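Local coordinates for protein sulfite dehydrogenase (Paracoccus pantotrophus, PDB 2XTS) that catalyses the oxidation of protein-bound sulfane sulfur in the Sox system at a molybdenum cofactor, with heme c serving electron transfer, at residues A[120-125]-A[140-145]; A[167-172]-A[181-186]; A[297-302]-A[310-315]. All coordinates share one frame; numbering follows the deposited sequence.

How the contacts relate
Contacts 1, 2 and 3 follow one another along the chain without interleaving. The first two belong to the molybdopterin-binding part, with centres about 23 Å apart and nearest atoms about 7 Å apart. Contact 1 pairs the loop behind strand 112-119 with the start of strand 143-152 at the molybdenum. Contact 2 is the hairpin of strands 168-173 and 181-184 at one edge of a mixed sheet. Contact 3, a hairpin in the antiparallel sheet of the dimerisation domain, lies about 21 Å from contact 1 and 36 Å from contact 2, centre to centre. Both hairpins touch a cytochrome chain, so contact with that partner is not confined to one domain.

Contact 1. Residues A[120-125]-A[140-145]; sequences CAANGG and QGMIHN. With 2MO (molybdenum (IV)oxide), chain F; MTE (phosphonic acidmono-(2-amino-5,6-dimercapto-4-oxo-3,7,8a,9,10,10a-hexahydro-4H-8-oxa-1,3,9,10-tetraaza-anthracen-7-ylmethyl)ester), chain E.
C120 and M142 meet backbone to backbone where two turns abut: the type I turn from C120 to N123 starts with C120 N donating to M142 O (3.0 Å), and M142 is itself the centre of an inverse gamma turn. The side chain of N123 clasps this second turn. Its OD1 accepts the amide M142 N at 3.0 Å, while its ND2 donates to Q140 O at 2.9 Å. Neither bond follows a lone pair: M142 N sits above the N123 carbonyl plane, and ND2 approaches Q140 O from above the plane of that carbonyl, although Q140 O lies close to the plane of the N123 amide. E119 takes a further bond from ND2, so both ends of the amide are held and its rotation is fixed. M142 points back at the loop with a chain stretched out beyond CG (chi2 -178°). Its CB packs on C120 CB at 3.7 Å, its sulfur passes alongside A122, and M142 CE ends near A122 O at 3.6 Å. C120 has SG anti to its amide nitrogen (chi1 -175°), which carries the sulfur to the molybdenum, with SG and MO 2.4 Å apart. The next amide, A121 N, donates to the molybdenum-bound oxygen OT1 at 3.0 Å. Further along the strand, H144 holds the other end of the pterin cofactor: its NE2 donates to the phosphate oxygen O3P at 3.0 Å, in the ring plane and almost straight (177°), while H207 packs edge-to-face with the imidazole. Two pterin sulfurs, S1' and S2', also bind the metal, and R74 and Y246 hydrogen-bond its oxygens. One cysteine sulfur beside a pterin dithiolene is the molybdenum site characteristic of the sulfite oxidase family.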
loop_
_atom_site.group_PDB
_atom_site.type_symbol
_atom_site.label_atom_id
_atom_site.label_comp_id
_atom_site.label_asym_id
_atom_site.label_seq_id
_atom_site.Cartn_x
_atom_site.Cartn_y
_atom_site.Cartn_z
ATOM N N CYS A 120 18.329 1.209 -3.450
ATOM C CA CYS A 120 19.664 0.664 -3.199
ATOM C C CYS A 120 20.706 1.480 -3.980
ATOM O O CYS A 120 20.497 1.845 -5.116
ATOM C CB CYS A 120 19.710 -0.781 -3.650
ATOM S SG CYS A 120 21.279 -1.613 -3.255
ATOM N N ALA A 121 21.830 1.750 -3.329
ATOM C CA ALA A 121 22.931 2.453 -3.947
ATOM C C ALA A 121 23.338 1.799 -5.256
ATOM O O ALA A 121 23.803 2.489 -6.186
ATOM C CB ALA A 121 24.126 2.463 -3.006
ATOM N N ALA A 122 23.202 0.471 -5.300
ATOM C CA ALA A 122 23.606 -0.352 -6.438
ATOM C C ALA A 122 22.569 -0.444 -7.557
ATOM O O ALA A 122 22.793 -1.162 -8.519
ATOM C CB ALA A 122 24.022 -1.750 -5.955
ATOM N N ASN A 123 21.439 0.259 -7.440
ATOM C CA ASN A 123 20.395 0.160 -8.458
ATOM C C ASN A 123 20.961 0.617 -9.811
ATOM O O ASN A 123 21.536 1.697 -9.924
ATOM C CB ASN A 123 19.186 0.991 -8.047
ATOM C CG ASN A 123 17.928 0.628 -8.799
ATOM O OD1 ASN A 123 17.744 -0.515 -9.233
ATOM N ND2 ASN A 123 17.025 1.594 -8.911
ATOM N N GLY A 124 20.863 -0.241 -10.820
ATOM C CA GLY A 124 21.471 0.068 -12.099
ATOM C C GLY A 124 22.983 -0.071 -12.188
ATOM O O GLY A 124 23.602 0.231 -13.212
ATOM N N GLY A 125 23.614 -0.551 -11.133
ATOM C CA GLY A 125 25.073 -0.591 -11.098
ATOM C C GLY A 125 25.654 -1.554 -12.116
ATOM O O GLY A 125 26.736 -1.320 -12.669
ATOM N N GLN A 140 16.317 -1.158 -12.839
ATOM C CA GLN A 140 15.886 -0.075 -11.971
ATOM C C GLN A 140 15.080 -0.530 -10.750
ATOM O O GLN A 140 14.637 0.315 -9.988
ATOM C CB GLN A 140 15.101 0.981 -12.771
ATOM C CG GLN A 140 15.927 1.932 -13.661
ATOM C CD GLN A 140 16.268 1.337 -15.029
ATOM O OE1 GLN A 140 15.650 0.383 -15.484
ATOM N NE2 GLN A 140 17.216 1.949 -15.712
ATOM N N GLY A 141 14.868 -1.831 -10.581
ATOM C CA GLY A 141 13.931 -2.309 -9.580
ATOM C C GLY A 141 14.446 -2.538 -8.168
ATOM O O GLY A 141 13.720 -3.060 -7.345
ATOM N N MET A 142 15.663 -2.113 -7.847
ATOM C CA MET A 142 16.117 -2.101 -6.458
ATOM C C MET A 142 15.604 -0.809 -5.798
ATOM O O MET A 142 16.379 0.056 -5.379
ATOM C CB MET A 142 17.646 -2.188 -6.322
ATOM C CG MET A 142 18.332 -3.248 -7.091
ATOM S SD MET A 142 20.111 -3.146 -6.687
ATOM C CE MET A 142 20.830 -4.136 -7.993
ATOM N N ILE A 143 14.279 -0.684 -5.701
ATOM C CA ILE A 143 13.657 0.483 -5.160
ATOM C C ILE A 143 12.263 0.103 -4.673
ATOM O O ILE A 143 11.590 -0.749 -5.255
ATOM C CB ILE A 143 13.572 1.601 -6.252
ATOM C CG1 ILE A 143 13.213 2.949 -5.650
ATOM C CG2 ILE A 143 12.614 1.243 -7.400
ATOM C CD1 ILE A 143 13.611 4.104 -6.557
ATOM N N HIS A 144 11.819 0.788 -3.633
ATOM C CA HIS A 144 10.432 0.731 -3.202
ATOM C C HIS A 144 10.050 2.070 -2.583
ATOM O O HIS A 144 10.913 2.893 -2.294
ATOM C CB HIS A 144 10.108 -0.493 -2.300
ATOM C CG HIS A 144 10.859 -0.613 -1.018
ATOM N ND1 HIS A 144 10.838 0.352 -0.033
ATOM C CD2 HIS A 144 11.532 -1.668 -0.509
ATOM C CE1 HIS A 144 11.514 -0.095 1.010
ATOM N NE2 HIS A 144 11.948 -1.316 0.748
ATOM N N ASN A 145 8.751 2.290 -2.413
ATOM C CA ASN A 145 8.220 3.567 -1.971
ATOM C C ASN A 145 7.014 3.311 -1.111
ATOM O O ASN A 145 6.032 2.793 -1.568
ATOM C CB ASN A 145 7.860 4.406 -3.198
ATOM C CG ASN A 145 7.449 5.841 -2.885
ATOM O OD1 ASN A 145 6.245 6.184 -2.933
ATOM N ND2 ASN A 145 8.395 6.682 -2.650
HETATM MO MO 2MO F . 21.774 -1.407 -0.930
HETATM O OT1 2MO F . 22.362 0.283 -0.790
HETATM O OT2 2MO F . 23.183 -2.666 -1.446
HETATM N N1 MTE E . 19.866 -3.412 7.444
HETATM C C2 MTE E . 20.420 -4.482 8.004
HETATM N N2 MTE E . 20.351 -4.620 9.346
HETATM N N3 MTE E . 21.024 -5.440 7.276
HETATM C C4 MTE E . 21.126 -5.374 5.917
HETATM O O4 MTE E . 21.691 -6.310 5.314
HETATM N N5 MTE E . 20.675 -3.978 3.881
HETATM C C6 MTE E . 20.600 -2.575 3.544
HETATM C C7 MTE E . 19.436 -1.828 4.177
HETATM N N8 MTE E . 19.388 -2.091 5.592
HETATM C C9 MTE E . 20.572 -4.219 5.239
HETATM C C10 MTE E . 19.931 -3.212 6.093
HETATM C "C1'" MTE E . 20.586 -2.322 2.047
HETATM S "S1'" MTE E . 22.076 -2.504 1.148
HETATM C "C2'" MTE E . 19.476 -1.882 1.408
HETATM S "S2'" MTE E . 19.496 -1.418 -0.247
HETATM C "C3'" MTE E . 18.181 -1.755 2.181
HETATM O "O3'" MTE E . 18.243 -2.241 3.532
HETATM C "C4'" MTE E . 17.089 -2.559 1.499
HETATM O "O4'" MTE E . 15.847 -2.364 2.189
HETATM P P MTE E . 14.701 -3.445 1.884
HETATM O O1P MTE E . 14.506 -3.236 0.352
HETATM O O2P MTE E . 15.199 -4.827 2.152
HETATM O O3P MTE E . 13.517 -2.984 2.662
#

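Contact 2. Residues A[167-172]-A[181-186]; sequences KWLYAE and RSFPME
L169 O takes the shortest bond of this hairpin, from F183 N at 2.7 Å, and S182 CA adds a CA-H...O contact to the same oxygen. The edge of the F183 ring turns to it, with CD1 of F183 3.5 Å from L169 O. L169 N returns a bond to F183 O (2.9 Å), and A171 and R181 form the next hydrogen-bonded pair. M185 N reaches K167 O at 3.0 Å as helix 185-191 begins after its N-cap, P184. L169 and F183 lie side by side on one face, their CD2 and CD1 atoms 4.0 Å apart. M185 curls its CE back to L169 CB. On the other face W168 carries CG beside its amide nitrogen (chi1 -69°), which tips the indole across the partner strand; P184 CA lies over one ring face near the rim. R181 NH1 hydrogen-bonds N221 of the molybdenum pocket and bridges to E219 of the cobalt site, while NE bridges to E242. E172 bridges to R228, R229 and, with its other oxygen, R95 of the cytochrome chain. Buried charge is met by opposite charge, consistent with a hairpin touching both the molybdenum surroundings and the cytochrome chain, the probable electron acceptor.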
loop_
_atom_site.group_PDB
_atom_site.type_symbol
_atom_site.label_atom_id
_atom_site.label_comp_id
_atom_site.label_asym_id
_atom_site.label_seq_id
_atom_site.Cartn_x
_atom_site.Cartn_y
_atom_site.Cartn_z
ATOM N N LYS A 167 28.931 14.240 17.371
ATOM C CA LYS A 167 28.765 14.761 16.018
ATOM C C LYS A 167 28.253 13.721 14.999
ATOM O O LYS A 167 27.781 14.105 13.913
ATOM C CB LYS A 167 30.125 15.302 15.537
ATOM C CG LYS A 167 30.744 16.463 16.368
ATOM C CD LYS A 167 29.801 17.629 16.508
ATOM C CE LYS A 167 30.483 18.865 17.129
ATOM N NZ LYS A 167 31.533 19.455 16.252
ATOM N N TRP A 168 28.366 12.438 15.349
ATOM C CA TRP A 168 27.998 11.334 14.464
ATOM C C TRP A 168 27.153 10.342 15.218
ATOM O O TRP A 168 27.370 10.101 16.404
ATOM C CB TRP A 168 29.254 10.632 13.923
ATOM C CG TRP A 168 30.073 11.410 12.976
ATOM C CD1 TRP A 168 31.024 12.325 13.286
ATOM C CD2 TRP A 168 30.012 11.346 11.551
ATOM N NE1 TRP A 168 31.570 12.828 12.130
ATOM C CE2 TRP A 168 30.975 12.230 11.054
ATOM C CE3 TRP A 168 29.259 10.595 10.645
ATOM C CZ2 TRP A 168 31.206 12.401 9.686
ATOM C CZ3 TRP A 168 29.492 10.755 9.265
ATOM C CH2 TRP A 168 30.447 11.661 8.809
ATOM N N LEU A 169 26.213 9.740 14.494
ATOM C CA LEU A 169 25.414 8.637 14.998
ATOM C C LEU A 169 25.732 7.418 14.166
ATOM O O LEU A 169 25.755 7.472 12.925
ATOM C CB LEU A 169 23.921 8.963 14.922
ATOM C CG LEU A 169 22.920 7.881 15.353
ATOM C CD1 LEU A 169 21.643 8.521 15.851
ATOM C CD2 LEU A 169 22.605 6.935 14.193
ATOM N N TYR A 170 25.999 6.319 14.858
ATOM C CA TYR A 170 26.227 5.031 14.230
ATOM C C TYR A 170 25.030 4.147 14.513
ATOM O O TYR A 170 24.677 3.946 15.676
ATOM C CB TYR A 170 27.476 4.417 14.820
ATOM C CG TYR A 170 27.827 3.038 14.310
ATOM C CD1 TYR A 170 28.404 2.847 13.046
ATOM C CD2 TYR A 170 27.665 1.923 15.128
ATOM C CE1 TYR A 170 28.768 1.567 12.620
ATOM C CE2 TYR A 170 27.994 0.659 14.709
ATOM C CZ TYR A 170 28.571 0.483 13.472
ATOM O OH TYR A 170 28.914 -0.785 13.045
ATOM N N ALA A 171 24.411 3.608 13.461
ATOM C CA ALA A 171 23.238 2.744 13.633
ATOM C C ALA A 171 23.600 1.346 13.203
ATOM O O ALA A 171 24.189 1.164 12.137
ATOM C CB ALA A 171 22.037 3.222 12.816
ATOM N N GLU A 172 23.246 0.358 14.021
ATOM C CA GLU A 172 23.464 -1.035 13.623
ATOM C C GLU A 172 22.248 -1.881 13.885
ATOM O O GLU A 172 21.402 -1.590 14.744
ATOM C CB GLU A 172 24.698 -1.687 14.261
ATOM C CG GLU A 172 24.619 -1.748 15.735
ATOM C CD GLU A 172 25.461 -2.843 16.463
ATOM O OE1 GLU A 172 25.411 -2.804 17.700
ATOM O OE2 GLU A 172 26.137 -3.726 15.875
ATOM N N ARG A 181 26.284 1.825 9.957
ATOM C CA ARG A 181 26.528 2.999 9.147
ATOM C C ARG A 181 26.579 4.245 10.019
ATOM O O ARG A 181 25.817 4.375 10.980
ATOM C CB ARG A 181 25.452 3.181 8.051
ATOM C CG ARG A 181 25.538 2.201 6.894
ATOM C CD ARG A 181 26.836 2.306 6.128
ATOM N NE ARG A 181 27.086 3.598 5.532
ATOM C CZ ARG A 181 26.770 3.986 4.305
ATOM N NH1 ARG A 181 26.137 3.196 3.465
ATOM N NH2 ARG A 181 27.114 5.189 3.898
ATOM N N SER A 182 27.431 5.189 9.612
ATOM C CA SER A 182 27.614 6.464 10.289
ATOM C C SER A 182 26.837 7.592 9.621
ATOM O O SER A 182 26.841 7.736 8.395
ATOM C CB SER A 182 29.079 6.830 10.264
ATOM O OG SER A 182 29.874 5.823 10.852
ATOM N N PHE A 183 26.183 8.424 10.440
ATOM C CA PHE A 183 25.379 9.550 9.961
ATOM C C PHE A 183 25.859 10.839 10.625
ATOM O O PHE A 183 26.059 10.861 11.834
ATOM C CB PHE A 183 23.928 9.386 10.427
ATOM C CG PHE A 183 23.191 8.221 9.869
ATOM C CD1 PHE A 183 23.441 6.952 10.309
ATOM C CD2 PHE A 183 22.181 8.408 8.947
ATOM C CE1 PHE A 183 22.715 5.881 9.793
ATOM C CE2 PHE A 183 21.435 7.346 8.464
ATOM C CZ PHE A 183 21.724 6.081 8.866
ATOM N N PRO A 184 25.953 11.938 9.870
ATOM C CA PRO A 184 26.171 13.214 10.543
ATOM C C PRO A 184 24.945 13.623 11.346
ATOM O O PRO A 184 23.817 13.422 10.908
ATOM C CB PRO A 184 26.401 14.182 9.384
ATOM C CG PRO A 184 25.676 13.601 8.266
ATOM C CD PRO A 184 25.703 12.125 8.429
ATOM N N MET A 185 25.164 14.250 12.495
ATOM C CA MET A 185 24.055 14.594 13.383
ATOM C C MET A 185 23.054 15.539 12.712
ATOM O O MET A 185 21.871 15.455 12.975
ATOM C CB MET A 185 24.583 15.215 14.689
ATOM C CG MET A 185 23.611 15.224 15.871
ATOM S SD MET A 185 22.904 13.604 16.317
ATOM C CE MET A 185 24.347 12.586 16.462
ATOM N N GLU A 186 23.490 16.381 11.790
ATOM C CA GLU A 186 22.554 17.272 11.107
ATOM C C GLU A 186 21.451 16.522 10.353
ATOM O O GLU A 186 20.297 16.911 10.362
ATOM C CB GLU A 186 23.282 18.205 10.138
ATOM C CG GLU A 186 22.378 19.262 9.525
ATOM C CD GLU A 186 23.085 20.191 8.547
ATOM O OE1 GLU A 186 24.290 20.007 8.255
ATOM O OE2 GLU A 186 22.419 21.123 8.068
#

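Contact 3. Residues A[297-302]-A[310-315]; sequences ITRVDV and WTTARI
R299 and T312 come at the carboxylate of D301 from opposite faces of its plane, in a beta hairpin of the immunoglobulin-like (E-set) dimerisation domain. The arginine is turned with CG between its amide nitrogen and carbonyl carbon (chi1 87°), which, with the chain extended from CG to NE, swings the guanidinium side-on to D301 with one nitrogen per oxygen. R299 NE meets D301 OD1 at 3.0 Å as a salt bridge, with D301 OD1 nearly in the plane of the guanidinium, and NH2 goes to OD2 on its syn lone pair. T312 OG1 donates to the same OD1 at 2.8 Å, likewise from the syn side but tilted out of the carboxylate plane. R343 on the neighbouring strand 338-346 also bridges to OD2, so this acid is gripped from three residues and is probably kept ionised. The benzo edge of W310 meets D301 O, with CZ3 of W310 3.6 Å from D301 O, while D301 CB lies obliquely near CE3. R343 makes a cation-pi contact with the indole, and C164 of the cytochrome chain packs on it. On the other side of the hairpin V302, which packs on F327 and L329 of strand 325-333, touches A313 CB with CG2 at 4.0 Å. D301 and T312 form a non-hydrogen-bonded pair, V302 and T311 a hydrogen-bonded one, and A313 N donates to V300 O (2.8 Å). At V300 and A313 the second backbone bond is replaced by a water, which accepts from V300 N at 2.9 Å and donates to A313 O at 2.8 Å.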
loop_
_atom_site.group_PDB
_atom_site.type_symbol
_atom_site.label_atom_id
_atom_site.label_comp_id
_atom_site.label_asym_id
_atom_site.label_seq_id
_atom_site.Cartn_x
_atom_site.Cartn_y
_atom_site.Cartn_z
ATOM N N ILE A 297 10.547 16.277 -7.497
ATOM C CA ILE A 297 10.590 16.326 -8.953
ATOM C C ILE A 297 9.726 17.495 -9.410
ATOM O O ILE A 297 8.616 17.662 -8.939
ATOM C CB ILE A 297 10.075 14.985 -9.574
ATOM C CG1 ILE A 297 11.039 13.842 -9.264
ATOM C CG2 ILE A 297 9.813 15.122 -11.076
ATOM C CD1 ILE A 297 12.411 13.994 -9.775
ATOM N N THR A 298 10.235 18.295 -10.332
ATOM C CA THR A 298 9.471 19.407 -10.887
ATOM C C THR A 298 8.965 19.119 -12.277
ATOM O O THR A 298 7.929 19.626 -12.645
ATOM C CB THR A 298 10.283 20.690 -10.884
ATOM O OG1 THR A 298 11.503 20.499 -11.591
ATOM C CG2 THR A 298 10.572 21.128 -9.470
ATOM N N ARG A 299 9.686 18.316 -13.054
ATOM C CA ARG A 299 9.201 17.843 -14.331
ATOM C C ARG A 299 9.945 16.630 -14.824
ATOM O O ARG A 299 11.030 16.308 -14.330
ATOM C CB ARG A 299 9.164 18.941 -15.389
ATOM C CG ARG A 299 10.413 19.154 -16.144
ATOM C CD ARG A 299 10.214 20.216 -17.242
ATOM N NE ARG A 299 11.362 20.223 -18.130
ATOM C CZ ARG A 299 12.473 20.908 -17.892
ATOM N NH1 ARG A 299 12.600 21.629 -16.787
ATOM N NH2 ARG A 299 13.476 20.850 -18.751
ATOM N N VAL A 300 9.314 15.949 -15.766
ATOM C CA VAL A 300 9.942 14.871 -16.495
ATOM C C VAL A 300 9.753 15.108 -17.979
ATOM O O VAL A 300 8.644 15.322 -18.436
ATOM C CB VAL A 300 9.385 13.471 -16.115
ATOM C CG1 VAL A 300 10.167 12.377 -16.837
ATOM C CG2 VAL A 300 9.398 13.280 -14.596
ATOM N N ASP A 301 10.858 15.085 -18.719
ATOM C CA ASP A 301 10.819 15.172 -20.185
ATOM C C ASP A 301 10.961 13.768 -20.771
ATOM O O ASP A 301 11.696 12.942 -20.221
ATOM C CB ASP A 301 11.919 16.084 -20.707
ATOM C CG ASP A 301 11.787 17.513 -20.214
ATOM O OD1 ASP A 301 10.671 17.988 -19.948
ATOM O OD2 ASP A 301 12.849 18.158 -20.080
ATOM N N VAL A 302 10.275 13.507 -21.873
ATOM C CA VAL A 302 10.314 12.242 -22.571
ATOM C C VAL A 302 10.754 12.479 -24.024
ATOM O O VAL A 302 10.304 13.443 -24.666
ATOM C CB VAL A 302 8.942 11.554 -22.487
ATOM C CG1 VAL A 302 8.874 10.366 -23.433
ATOM C CG2 VAL A 302 8.667 11.121 -21.080
ATOM N N TRP A 310 12.655 16.541 -27.119
ATOM C CA TRP A 310 11.993 16.235 -25.855
ATOM C C TRP A 310 10.636 16.886 -25.758
ATOM O O TRP A 310 10.453 17.987 -26.238
ATOM C CB TRP A 310 12.854 16.736 -24.695
ATOM C CG TRP A 310 14.209 16.092 -24.617
ATOM C CD1 TRP A 310 15.361 16.520 -25.210
ATOM C CD2 TRP A 310 14.548 14.906 -23.897
ATOM N NE1 TRP A 310 16.386 15.677 -24.911
ATOM C CE2 TRP A 310 15.912 14.665 -24.120
ATOM C CE3 TRP A 310 13.822 14.008 -23.103
ATOM C CZ2 TRP A 310 16.578 13.588 -23.557
ATOM C CZ3 TRP A 310 14.488 12.925 -22.553
ATOM C CH2 TRP A 310 15.855 12.723 -22.792
ATOM N N THR A 311 9.719 16.204 -25.080
ATOM C CA THR A 311 8.376 16.699 -24.754
ATOM C C THR A 311 8.166 16.515 -23.252
ATOM O O THR A 311 8.422 15.441 -22.704
ATOM C CB THR A 311 7.295 15.885 -25.506
ATOM O OG1 THR A 311 7.546 15.948 -26.919
ATOM C CG2 THR A 311 5.896 16.384 -25.219
ATOM N N THR A 312 7.703 17.553 -22.586
ATOM C CA THR A 312 7.437 17.483 -21.161
ATOM C C THR A 312 6.198 16.616 -20.942
ATOM O O THR A 312 5.156 16.828 -21.541
ATOM C CB THR A 312 7.342 18.881 -20.528
ATOM O OG1 THR A 312 8.574 19.580 -20.776
ATOM C CG2 THR A 312 7.065 18.773 -19.034
ATOM N N ALA A 313 6.366 15.600 -20.105
ATOM C CA ALA A 313 5.291 14.687 -19.711
ATOM C C ALA A 313 4.471 15.366 -18.628
ATOM O O ALA A 313 4.798 16.471 -18.173
ATOM C CB ALA A 313 5.893 13.366 -19.185
ATOM N N ARG A 314 3.392 14.716 -18.205
ATOM C CA ARG A 314 2.647 15.220 -17.041
ATOM C C ARG A 314 2.934 14.367 -15.815
ATOM O O ARG A 314 3.210 13.173 -15.950
ATOM C CB ARG A 314 1.150 15.298 -17.318
ATOM C CG ARG A 314 0.426 13.979 -17.363
ATOM C CD ARG A 314 -1.056 14.177 -17.664
ATOM N NE ARG A 314 -1.737 12.887 -17.719
ATOM C CZ ARG A 314 -1.718 12.068 -18.767
ATOM N NH1 ARG A 314 -1.031 12.369 -19.862
ATOM N NH2 ARG A 314 -2.355 10.905 -18.710
ATOM N N ILE A 315 2.936 15.014 -14.658
ATOM C CA ILE A 315 2.991 14.355 -13.363
ATOM C C ILE A 315 1.580 13.930 -13.016
ATOM O O ILE A 315 0.671 14.767 -13.013
ATOM C CB ILE A 315 3.475 15.333 -12.269
ATOM C CG1 ILE A 315 4.904 15.782 -12.578
ATOM C CG2 ILE A 315 3.322 14.717 -10.871
ATOM C CD1 ILE A 315 5.758 14.699 -13.147
HETATM O O HOH W 1 6.541 16.813 -16.022
HETATM O O HOH W 2 8.902 13.623 -27.169
#